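Local coordinates for hypothetical protein aq_1956 (Aquifex aeolicus, PDB 2YVT) that is of unknown function but belongs to the calcineurin-like metallophosphoesterase superfamily, whose members typically hydrolyse phosphate esters at a metal centre, at residues P96-A101 against D151-Y156; V39-K44 against I179-P184; E46-E51 against R64-E69. One frame throughout, in Å; residues are numbered along the deposited sequence.

How the interactions relate
Interactions 1 and 2 are buried in the body of the two-sheet fold, their centres about 9 Å apart, whereas interaction 3 is a partly exposed helix pair about 22 Å from the centre of the chain. Interaction 1 joins the loop after strand 91-95 to the approach to strand 155-157 through a backbone bond and carbon packing on carbonyls. Interaction 2, whose segments enclose interaction 1 along the chain, brings strand ends of the two sheets together. Its loop also ties to interaction 1, where D100 accepts the backbone N-H groups of I42 and L43. Interaction 3 is apolar across its interface, and its R64 forms a salt bridge to D151 of interaction 1.

Interaction 1 of 3, residues P96-A101 against D151-Y156; sequences PGKNDA and DFVLKY
The branched end of L154 is set against carbonyl oxygens as well as carbon: its CD1 lies 3.5 Å from both G97 O and D100 O, and D100 O is a buried acceptor with no polar partner in the model. The two oxygens belong to a type I beta turn, G97 to D100, in the loop after strand 91-95, the place where calcineurin-like phosphoesterases usually carry their GNH(D/E) motif; PGKND probably corresponds to it. D100 is also the centre of an inverse gamma turn, and its carboxylate folds back so that OD2 takes the G97 N-H at 2.7 Å, on its anti side. K98, at the second position of the turn, offers its carbonyl to the other segment: L154 N donates to K98 O at 2.8 Å, nearly straight at 163°, arriving tilted from the carbonyl plane. With CG anti to its own carbonyl carbon (chi1 -57°), L154 turns its two methyls toward the turn and its flanks. The L154 and P96 side chains cross at about a right angle, with CD1 of L154 3.8 Å from P96 CB, while CD2 meets the methyl of A101. Cutting L154 back to alanine is likely to open a gap between P96 and A101 and strip the carbon cover from the unpartnered D100 O. A101 CB also presses on backbone, 3.5 Å from D151 O and close to V153 CA. The side chains of K98 and V153 lie side by side, pointing the same way. N99 completes the seam: its ND2, which also donates to E49, gives a hydrogen bond to a water at 3.0 Å, and that water donates in turn to F152 O at 2.9 Å.

Interaction 2 of 3, residues V39-K44 against I179-P184; sequences VGNILK and IFYTPP
Segment 39-44 leaves the end of strand 35-39 as a loop, and segment 179-184 likewise turns away from the end of strand 175-180; the two backbones come nearest at V39 and Y181, whose CA atoms are 6.0 Å apart. The strands belong to different sheets, so side chains and two carbonyls, G40 O and F180 O, make the contact. A cis peptide joins G40 to N41, at the point where the loop passes the Y181 ring. V39 divides its two methyls between neighbours: CG2 meets CG2 of I179 at 3.7 Å, while CG1 nestles against the backbone at the strand end, 3.7 Å from F180 O. The same CG1 approaches the edge of the Y181 ring. Y181 has its CG anti to the backbone N (chi1 171°), which swings the ring across to the loop and brings its edge to G40 O; that oxygen lies in the ring plane, 3.3 Å from CD1. Farther along the ring, the amide end of N41 lies beside the phenol end, the amide and ring planes turned 54° apart. The Y181 hydroxyl is hydrogen-bonded to K98 NZ, and H220 brings its ring up to that of Y181 at an angle of about 35°. Both loops thus leave the carboxyl ends of strands in facing sheets, which is where the calcineurin-like fold places its dinuclear metal centre. The GN and YTPP sequences probably fall where relatives carry metal-binding residues, so the contact lies at the likely counterpart of that site.

Interaction 3 of 3, residues E46-E51 against R64-E69; sequences EALEKE and RKVIHE
V66 lies against the aliphatic part of E51, its CG2 3.8 Å from E51 CG, and fits onto helix 46-51 with its other methyl directed at A47: CG1 is 3.7 Å from A47 O. With CG anti to the backbone N (chi1 166°), E51 lays CB and CG on V66; a bend at chi2 (59°) turns the carboxylate to its own partners, R60 in a salt bridge and the backbone N-H of N63 in a hydrogen bond, both on OE2. L48 slides past V66 in the opposite direction and puts CD1 3.6 Å from V66 O. Its second methyl, CD2, meets CG1 of I67 at 4.1 Å, the two side chains crossing at about a right angle. The interface is thus made of methyl and methylene groups, with two helix carbonyls touched by carbon. The short helical segments run antiparallel, at 176°, with their axes 9.4 Å apart, as in a helical hairpin. Beyond them L48 also packs on N70 and I74 of helix 65-86, while I67 reaches P102, just before helix 103-112, and F152, in the loop leading to strand 155-157.

Interaction 1 of 3, residues P96-A101 against D151-Y156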
loop_
_atom_site.group_PDB
_atom_site.type_symbol
_atom_site.label_atom_id
_atom_site.label_comp_id
_atom_site.label_asym_id
_atom_site.label_seq_id
_atom_site.Cartn_x
_atom_site.Cartn_y
_atom_site.Cartn_z
ATOM N N PRO A 96 -2.934 -0.066 -3.482
ATOM C CA PRO A 96 -2.457 -1.163 -4.320
ATOM C C PRO A 96 -0.944 -1.192 -4.494
ATOM O O PRO A 96 -0.278 -0.141 -4.446
ATOM C CB PRO A 96 -3.146 -0.891 -5.671
ATOM C CG PRO A 96 -3.306 0.594 -5.704
ATOM C CD PRO A 96 -3.624 0.971 -4.278
ATOM N N GLY A 97 -0.411 -2.397 -4.695
ATOM C CA GLY A 97 1.003 -2.563 -4.980
ATOM C C GLY A 97 1.323 -2.660 -6.467
ATOM O O GLY A 97 0.439 -2.527 -7.335
ATOM N N LYS A 98 2.603 -2.869 -6.762
ATOM C CA LYS A 98 3.076 -3.035 -8.134
ATOM C C LYS A 98 2.319 -4.131 -8.892
ATOM O O LYS A 98 2.109 -4.020 -10.095
ATOM C CB LYS A 98 4.571 -3.332 -8.097
ATOM C CG LYS A 98 5.239 -3.643 -9.406
ATOM C CD LYS A 98 6.726 -3.971 -9.184
ATOM C CE LYS A 98 6.961 -4.995 -8.047
ATOM N NZ LYS A 98 7.258 -4.439 -6.675
ATOM N N ASN A 99 1.904 -5.184 -8.196
ATOM C CA ASN A 99 1.283 -6.322 -8.881
ATOM C C ASN A 99 -0.241 -6.289 -8.892
ATOM O O ASN A 99 -0.896 -7.247 -9.321
ATOM C CB ASN A 99 1.787 -7.631 -8.286
ATOM C CG ASN A 99 3.270 -7.804 -8.482
ATOM O OD1 ASN A 99 4.039 -7.787 -7.519
ATOM N ND2 ASN A 99 3.689 -7.917 -9.733
ATOM N N ASP A 100 -0.804 -5.176 -8.434
ATOM C CA ASP A 100 -2.252 -5.055 -8.329
ATOM C C ASP A 100 -2.787 -4.337 -9.557
ATOM O O ASP A 100 -3.261 -3.198 -9.508
ATOM C CB ASP A 100 -2.612 -4.401 -7.001
ATOM C CG ASP A 100 -2.202 -5.270 -5.831
ATOM O OD1 ASP A 100 -2.282 -6.506 -5.986
ATOM O OD2 ASP A 100 -1.778 -4.739 -4.782
ATOM N N ALA A 101 -2.663 -5.054 -10.664
ATOM C CA ALA A 101 -2.886 -4.535 -11.995
ATOM C C ALA A 101 -3.614 -5.596 -12.823
ATOM O O ALA A 101 -3.527 -6.784 -12.514
ATOM C CB ALA A 101 -1.541 -4.205 -12.634
ATOM N N ASP A 151 -1.183 -1.426 -16.648
ATOM C CA ASP A 151 -1.896 -2.626 -17.087
ATOM C C ASP A 151 -1.255 -3.943 -16.634
ATOM O O ASP A 151 -1.925 -4.780 -16.048
ATOM C CB ASP A 151 -2.091 -2.608 -18.608
ATOM C CG ASP A 151 -3.031 -1.501 -19.064
ATOM O OD1 ASP A 151 -3.656 -0.844 -18.213
ATOM O OD2 ASP A 151 -3.149 -1.283 -20.284
ATOM N N PHE A 152 0.026 -4.137 -16.929
ATOM C CA PHE A 152 0.705 -5.378 -16.546
ATOM C C PHE A 152 1.188 -5.307 -15.113
ATOM O O PHE A 152 1.276 -6.326 -14.430
ATOM C CB PHE A 152 1.892 -5.647 -17.464
ATOM C CG PHE A 152 1.496 -6.015 -18.858
ATOM C CD1 PHE A 152 1.399 -7.355 -19.234
ATOM C CD2 PHE A 152 1.228 -5.025 -19.804
ATOM C CE1 PHE A 152 1.021 -7.699 -20.534
ATOM C CE2 PHE A 152 0.852 -5.361 -21.106
ATOM C CZ PHE A 152 0.753 -6.700 -21.470
ATOM N N VAL A 153 1.512 -4.086 -14.689
ATOM C CA VAL A 153 2.001 -3.775 -13.345
ATOM C C VAL A 153 1.598 -2.330 -13.078
ATOM O O VAL A 153 1.178 -1.629 -14.004
ATOM C CB VAL A 153 3.557 -3.899 -13.218
ATOM C CG1 VAL A 153 3.998 -5.363 -13.153
ATOM C CG2 VAL A 153 4.285 -3.134 -14.332
ATOM N N LEU A 154 1.732 -1.880 -11.831
ATOM C CA LEU A 154 1.557 -0.465 -11.508
ATOM C C LEU A 154 2.917 0.161 -11.230
ATOM O O LEU A 154 3.548 -0.130 -10.213
ATOM C CB LEU A 154 0.659 -0.267 -10.280
ATOM C CG LEU A 154 -0.746 -0.848 -10.264
ATOM C CD1 LEU A 154 -1.497 -0.251 -9.069
ATOM C CD2 LEU A 154 -1.447 -0.546 -11.580
ATOM N N LYS A 155 3.362 1.008 -12.152
ATOM C CA LYS A 155 4.606 1.769 -11.998
ATOM C C LYS A 155 4.339 3.219 -12.390
ATOM O O LYS A 155 3.651 3.484 -13.377
ATOM C CB LYS A 155 5.722 1.203 -12.890
ATOM C CG LYS A 155 6.142 -0.226 -12.578
ATOM C CD LYS A 155 7.452 -0.538 -13.310
ATOM C CE LYS A 155 7.991 -1.910 -12.971
ATOM N NZ LYS A 155 9.257 -2.186 -13.714
ATOM N N TYR A 156 4.867 4.157 -11.609
ATOM C CA TYR A 156 4.654 5.578 -11.874
ATOM C C TYR A 156 5.975 6.326 -11.858
ATOM O O TYR A 156 6.867 5.989 -11.080
ATOM C CB TYR A 156 3.709 6.175 -10.838
ATOM C CG TYR A 156 2.330 5.584 -10.922
ATOM C CD1 TYR A 156 1.421 6.047 -11.872
ATOM C CD2 TYR A 156 1.937 4.541 -10.075
ATOM C CE1 TYR A 156 0.148 5.502 -11.979
ATOM C CE2 TYR A 156 0.644 3.980 -10.170
ATOM C CZ TYR A 156 -0.236 4.475 -11.130
ATOM O OH TYR A 156 -1.495 3.946 -11.256
HETATM O O HOH W 1 1.791 -7.907 -12.019
#

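Interaction 2 of 3, residues V39-K44 against I179-P184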
loop_
_atom_site.group_PDB
_atom_site.type_symbol
_atom_site.label_atom_id
_atom_site.label_comp_id
_atom_site.label_asym_id
_atom_site.label_seq_id
_atom_site.Cartn_x
_atom_site.Cartn_y
_atom_site.Cartn_z
ATOM N N VAL A 39 -1.429 -2.350 2.768
ATOM C CA VAL A 39 -0.623 -1.909 1.635
ATOM C C VAL A 39 -0.360 -3.131 0.763
ATOM O O VAL A 39 -0.160 -4.238 1.280
ATOM C CB VAL A 39 0.727 -1.289 2.089
ATOM C CG1 VAL A 39 1.490 -0.709 0.886
ATOM C CG2 VAL A 39 0.503 -0.213 3.151
ATOM N N GLY A 40 -0.377 -2.943 -0.555
ATOM C CA GLY A 40 -0.065 -4.033 -1.465
ATOM C C GLY A 40 1.364 -4.539 -1.276
ATOM O O GLY A 40 2.127 -3.990 -0.481
ATOM N N ASN A 41 1.752 -5.580 -2.006
ATOM C CA ASN A 41 0.927 -6.244 -2.996
ATOM C C ASN A 41 -0.194 -7.085 -2.424
ATOM O O ASN A 41 0.014 -7.861 -1.485
ATOM C CB ASN A 41 1.824 -7.137 -3.840
ATOM C CG ASN A 41 2.913 -6.346 -4.510
ATOM O OD1 ASN A 41 4.126 -6.478 -4.199
ATOM N ND2 ASN A 41 2.498 -5.467 -5.388
ATOM N N ILE A 42 -1.378 -6.923 -3.007
ATOM C CA ILE A 42 -2.514 -7.792 -2.701
ATOM C C ILE A 42 -2.361 -9.107 -3.463
ATOM O O ILE A 42 -2.479 -10.189 -2.884
ATOM C CB ILE A 42 -3.859 -7.122 -3.040
ATOM C CG1 ILE A 42 -4.050 -5.877 -2.169
ATOM C CG2 ILE A 42 -5.015 -8.112 -2.843
ATOM C CD1 ILE A 42 -4.962 -4.836 -2.749
ATOM N N LEU A 43 -2.083 -8.989 -4.758
ATOM C CA LEU A 43 -1.901 -10.140 -5.648
ATOM C C LEU A 43 -0.447 -10.558 -5.803
ATOM O O LEU A 43 0.472 -9.774 -5.559
ATOM C CB LEU A 43 -2.424 -9.798 -7.042
ATOM C CG LEU A 43 -3.894 -9.405 -7.152
ATOM C CD1 LEU A 43 -4.227 -9.070 -8.598
ATOM C CD2 LEU A 43 -4.802 -10.516 -6.615
ATOM N N LYS A 44 -0.256 -11.806 -6.221
ATOM C CA LYS A 44 1.037 -12.251 -6.716
ATOM C C LYS A 44 1.189 -11.782 -8.169
ATOM O O LYS A 44 2.074 -10.981 -8.472
ATOM C CB LYS A 44 1.164 -13.765 -6.612
ATOM C CG LYS A 44 1.092 -14.311 -5.198
ATOM C CD LYS A 44 1.793 -15.665 -5.155
ATOM C CE LYS A 44 0.918 -16.737 -4.579
ATOM N NZ LYS A 44 1.590 -18.062 -4.743
ATOM N N ILE A 179 0.147 6.994 2.660
ATOM C CA ILE A 179 0.332 5.558 2.528
ATOM C C ILE A 179 0.811 5.285 1.117
ATOM O O ILE A 179 0.123 5.629 0.155
ATOM C CB ILE A 179 -0.976 4.775 2.796
ATOM C CG1 ILE A 179 -1.608 5.208 4.128
ATOM C CG2 ILE A 179 -0.708 3.262 2.789
ATOM C CD1 ILE A 179 -3.000 4.663 4.366
ATOM N N PHE A 180 1.997 4.685 1.004
ATOM C CA PHE A 180 2.609 4.390 -0.291
ATOM C C PHE A 180 3.001 2.932 -0.333
ATOM O O PHE A 180 3.438 2.381 0.673
ATOM C CB PHE A 180 3.891 5.214 -0.509
ATOM C CG PHE A 180 3.701 6.697 -0.382
ATOM C CD1 PHE A 180 2.871 7.391 -1.257
ATOM C CD2 PHE A 180 4.368 7.400 0.616
ATOM C CE1 PHE A 180 2.699 8.776 -1.129
ATOM C CE2 PHE A 180 4.210 8.776 0.749
ATOM C CZ PHE A 180 3.377 9.465 -0.126
ATOM N N TYR A 181 2.871 2.303 -1.500
ATOM C CA TYR A 181 3.490 0.999 -1.680
ATOM C C TYR A 181 5.016 1.134 -1.576
ATOM O O TYR A 181 5.683 0.342 -0.915
ATOM C CB TYR A 181 3.082 0.382 -3.022
ATOM C CG TYR A 181 3.859 -0.861 -3.361
ATOM C CD1 TYR A 181 3.643 -2.052 -2.665
ATOM C CD2 TYR A 181 4.820 -0.851 -4.378
ATOM C CE1 TYR A 181 4.360 -3.210 -2.979
ATOM C CE2 TYR A 181 5.535 -2.001 -4.709
ATOM C CZ TYR A 181 5.305 -3.174 -4.003
ATOM O OH TYR A 181 6.015 -4.302 -4.315
ATOM N N THR A 182 5.557 2.154 -2.237
ATOM C CA THR A 182 7.001 2.342 -2.313
ATOM C C THR A 182 7.527 3.117 -1.105
ATOM O O THR A 182 7.022 4.201 -0.801
ATOM C CB THR A 182 7.375 3.075 -3.604
ATOM O OG1 THR A 182 6.856 2.355 -4.715
ATOM C CG2 THR A 182 8.886 3.187 -3.752
ATOM N N PRO A 183 8.537 2.557 -0.409
ATOM C CA PRO A 183 9.137 3.282 0.703
ATOM C C PRO A 183 10.213 4.271 0.250
ATOM O O PRO A 183 10.753 4.139 -0.854
ATOM C CB PRO A 183 9.786 2.166 1.533
ATOM C CG PRO A 183 10.199 1.142 0.514
ATOM C CD PRO A 183 9.152 1.224 -0.597
ATOM N N PRO A 184 10.528 5.249 1.107
ATOM C CA PRO A 184 11.669 6.112 0.829
ATOM C C PRO A 184 12.971 5.393 1.135
ATOM O O PRO A 184 12.969 4.366 1.822
ATOM C CB PRO A 184 11.491 7.243 1.840
ATOM C CG PRO A 184 10.838 6.573 3.017
ATOM C CD PRO A 184 9.888 5.579 2.394
#

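Interaction 3 of 3, residues E46-E51 against R64-E69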
loop_
_atom_site.group_PDB
_atom_site.type_symbol
_atom_site.label_atom_id
_atom_site.label_comp_id
_atom_site.label_asym_id
_atom_site.label_seq_id
_atom_site.Cartn_x
_atom_site.Cartn_y
_atom_site.Cartn_z
ATOM N N GLU A 46 2.202 -12.965 -11.053
ATOM C CA GLU A 46 3.564 -13.096 -11.566
ATOM C C GLU A 46 3.648 -13.087 -13.090
ATOM O O GLU A 46 4.579 -12.511 -13.659
ATOM C CB GLU A 46 4.200 -14.373 -11.018
ATOM C CG GLU A 46 4.426 -14.345 -9.515
ATOM C CD GLU A 46 5.111 -15.597 -8.998
ATOM O OE1 GLU A 46 6.057 -16.084 -9.665
ATOM O OE2 GLU A 46 4.702 -16.092 -7.920
ATOM N N ALA A 47 2.675 -13.720 -13.741
ATOM C CA ALA A 47 2.692 -13.851 -15.193
ATOM C C ALA A 47 2.633 -12.491 -15.874
ATOM O O ALA A 47 3.355 -12.236 -16.840
ATOM C CB ALA A 47 1.559 -14.736 -15.663
ATOM N N LEU A 48 1.784 -11.600 -15.365
ATOM C CA LEU A 48 1.680 -10.281 -15.984
ATOM C C LEU A 48 2.994 -9.521 -15.866
ATOM O O LEU A 48 3.449 -8.899 -16.828
ATOM C CB LEU A 48 0.530 -9.466 -15.378
ATOM C CG LEU A 48 -0.817 -9.538 -16.104
ATOM C CD1 LEU A 48 -1.372 -10.951 -16.066
ATOM C CD2 LEU A 48 -1.801 -8.559 -15.475
ATOM N N GLU A 49 3.601 -9.563 -14.678
ATOM C CA GLU A 49 4.833 -8.829 -14.450
ATOM C C GLU A 49 5.947 -9.370 -15.334
ATOM O O GLU A 49 6.682 -8.595 -15.941
ATOM C CB GLU A 49 5.256 -8.885 -12.986
ATOM C CG GLU A 49 6.539 -8.132 -12.730
ATOM C CD GLU A 49 6.802 -7.907 -11.264
ATOM O OE1 GLU A 49 6.458 -8.783 -10.435
ATOM O OE2 GLU A 49 7.363 -6.841 -10.947
ATOM N N LYS A 50 6.050 -10.693 -15.415
ATOM C CA LYS A 50 7.097 -11.313 -16.224
ATOM C C LYS A 50 6.951 -10.961 -17.699
ATOM O O LYS A 50 7.946 -10.669 -18.356
ATOM C CB LYS A 50 7.119 -12.831 -16.045
ATOM C CG LYS A 50 7.708 -13.298 -14.720
ATOM C CD LYS A 50 7.768 -14.818 -14.663
ATOM C CE LYS A 50 8.168 -15.309 -13.281
ATOM N NZ LYS A 50 9.623 -15.123 -13.019
ATOM N N GLU A 51 5.720 -10.962 -18.213
ATOM C CA GLU A 51 5.517 -10.607 -19.621
ATOM C C GLU A 51 5.943 -9.166 -19.889
ATOM O O GLU A 51 6.625 -8.883 -20.876
ATOM C CB GLU A 51 4.077 -10.853 -20.085
ATOM C CG GLU A 51 3.730 -10.190 -21.429
ATOM C CD GLU A 51 4.612 -10.640 -22.602
ATOM O OE1 GLU A 51 5.188 -11.756 -22.562
ATOM O OE2 GLU A 51 4.713 -9.861 -23.578
ATOM N N ARG A 64 -0.748 -8.446 -24.729
ATOM C CA ARG A 64 -1.948 -8.245 -23.925
ATOM C C ARG A 64 -2.792 -9.510 -23.751
ATOM O O ARG A 64 -3.684 -9.550 -22.908
ATOM C CB ARG A 64 -2.781 -7.078 -24.468
ATOM C CG ARG A 64 -2.074 -5.736 -24.353
ATOM C CD ARG A 64 -2.997 -4.577 -24.721
ATOM N NE ARG A 64 -4.068 -4.407 -23.746
ATOM C CZ ARG A 64 -3.953 -3.718 -22.610
ATOM N NH1 ARG A 64 -2.809 -3.119 -22.298
ATOM N NH2 ARG A 64 -4.990 -3.623 -21.790
ATOM N N LYS A 65 -2.500 -10.550 -24.539
ATOM C CA LYS A 65 -3.146 -11.848 -24.333
ATOM C C LYS A 65 -2.843 -12.382 -22.932
ATOM O O LYS A 65 -3.680 -13.044 -22.332
ATOM C CB LYS A 65 -2.714 -12.863 -25.396
ATOM C CG LYS A 65 -3.128 -12.500 -26.804
ATOM C CD LYS A 65 -2.943 -13.688 -27.739
ATOM C CE LYS A 65 -3.398 -13.356 -29.151
ATOM N NZ LYS A 65 -4.880 -13.231 -29.254
ATOM N N VAL A 66 -1.658 -12.059 -22.406
ATOM C CA VAL A 66 -1.291 -12.469 -21.040
ATOM C C VAL A 66 -2.230 -11.842 -19.999
ATOM O O VAL A 66 -2.631 -12.499 -19.032
ATOM C CB VAL A 66 0.202 -12.163 -20.727
ATOM C CG1 VAL A 66 0.539 -12.498 -19.284
ATOM C CG2 VAL A 66 1.103 -12.962 -21.661
ATOM N N ILE A 67 -2.599 -10.578 -20.212
ATOM C CA ILE A 67 -3.581 -9.935 -19.340
ATOM C C ILE A 67 -4.919 -10.656 -19.454
ATOM O O ILE A 67 -5.498 -11.087 -18.460
ATOM C CB ILE A 67 -3.775 -8.437 -19.685
ATOM C CG1 ILE A 67 -2.471 -7.664 -19.466
ATOM C CG2 ILE A 67 -4.916 -7.837 -18.863
ATOM C CD1 ILE A 67 -2.494 -6.232 -19.981
ATOM N N HIS A 68 -5.395 -10.812 -20.683
ATOM C CA HIS A 68 -6.721 -11.365 -20.897
ATOM C C HIS A 68 -6.868 -12.776 -20.318
ATOM O O HIS A 68 -7.885 -13.086 -19.692
ATOM C CB HIS A 68 -7.081 -11.297 -22.384
ATOM C CG HIS A 68 -6.993 -9.915 -22.956
ATOM N ND1 HIS A 68 -6.608 -9.671 -24.256
ATOM C CD2 HIS A 68 -7.222 -8.701 -22.399
ATOM C CE1 HIS A 68 -6.609 -8.369 -24.478
ATOM N NE2 HIS A 68 -6.977 -7.757 -23.367
ATOM N N GLU A 69 -5.833 -13.605 -20.469
ATOM C CA GLU A 69 -5.901 -14.988 -19.992
ATOM C C GLU A 69 -5.790 -15.117 -18.470
ATOM O O GLU A 69 -6.110 -16.166 -17.901
ATOM C CB GLU A 69 -4.884 -15.882 -20.716
ATOM C CG GLU A 69 -3.421 -15.642 -20.381
ATOM C CD GLU A 69 -2.481 -16.190 -21.451
ATOM O OE1 GLU A 69 -1.255 -16.003 -21.318
ATOM O OE2 GLU A 69 -2.967 -16.807 -22.422
#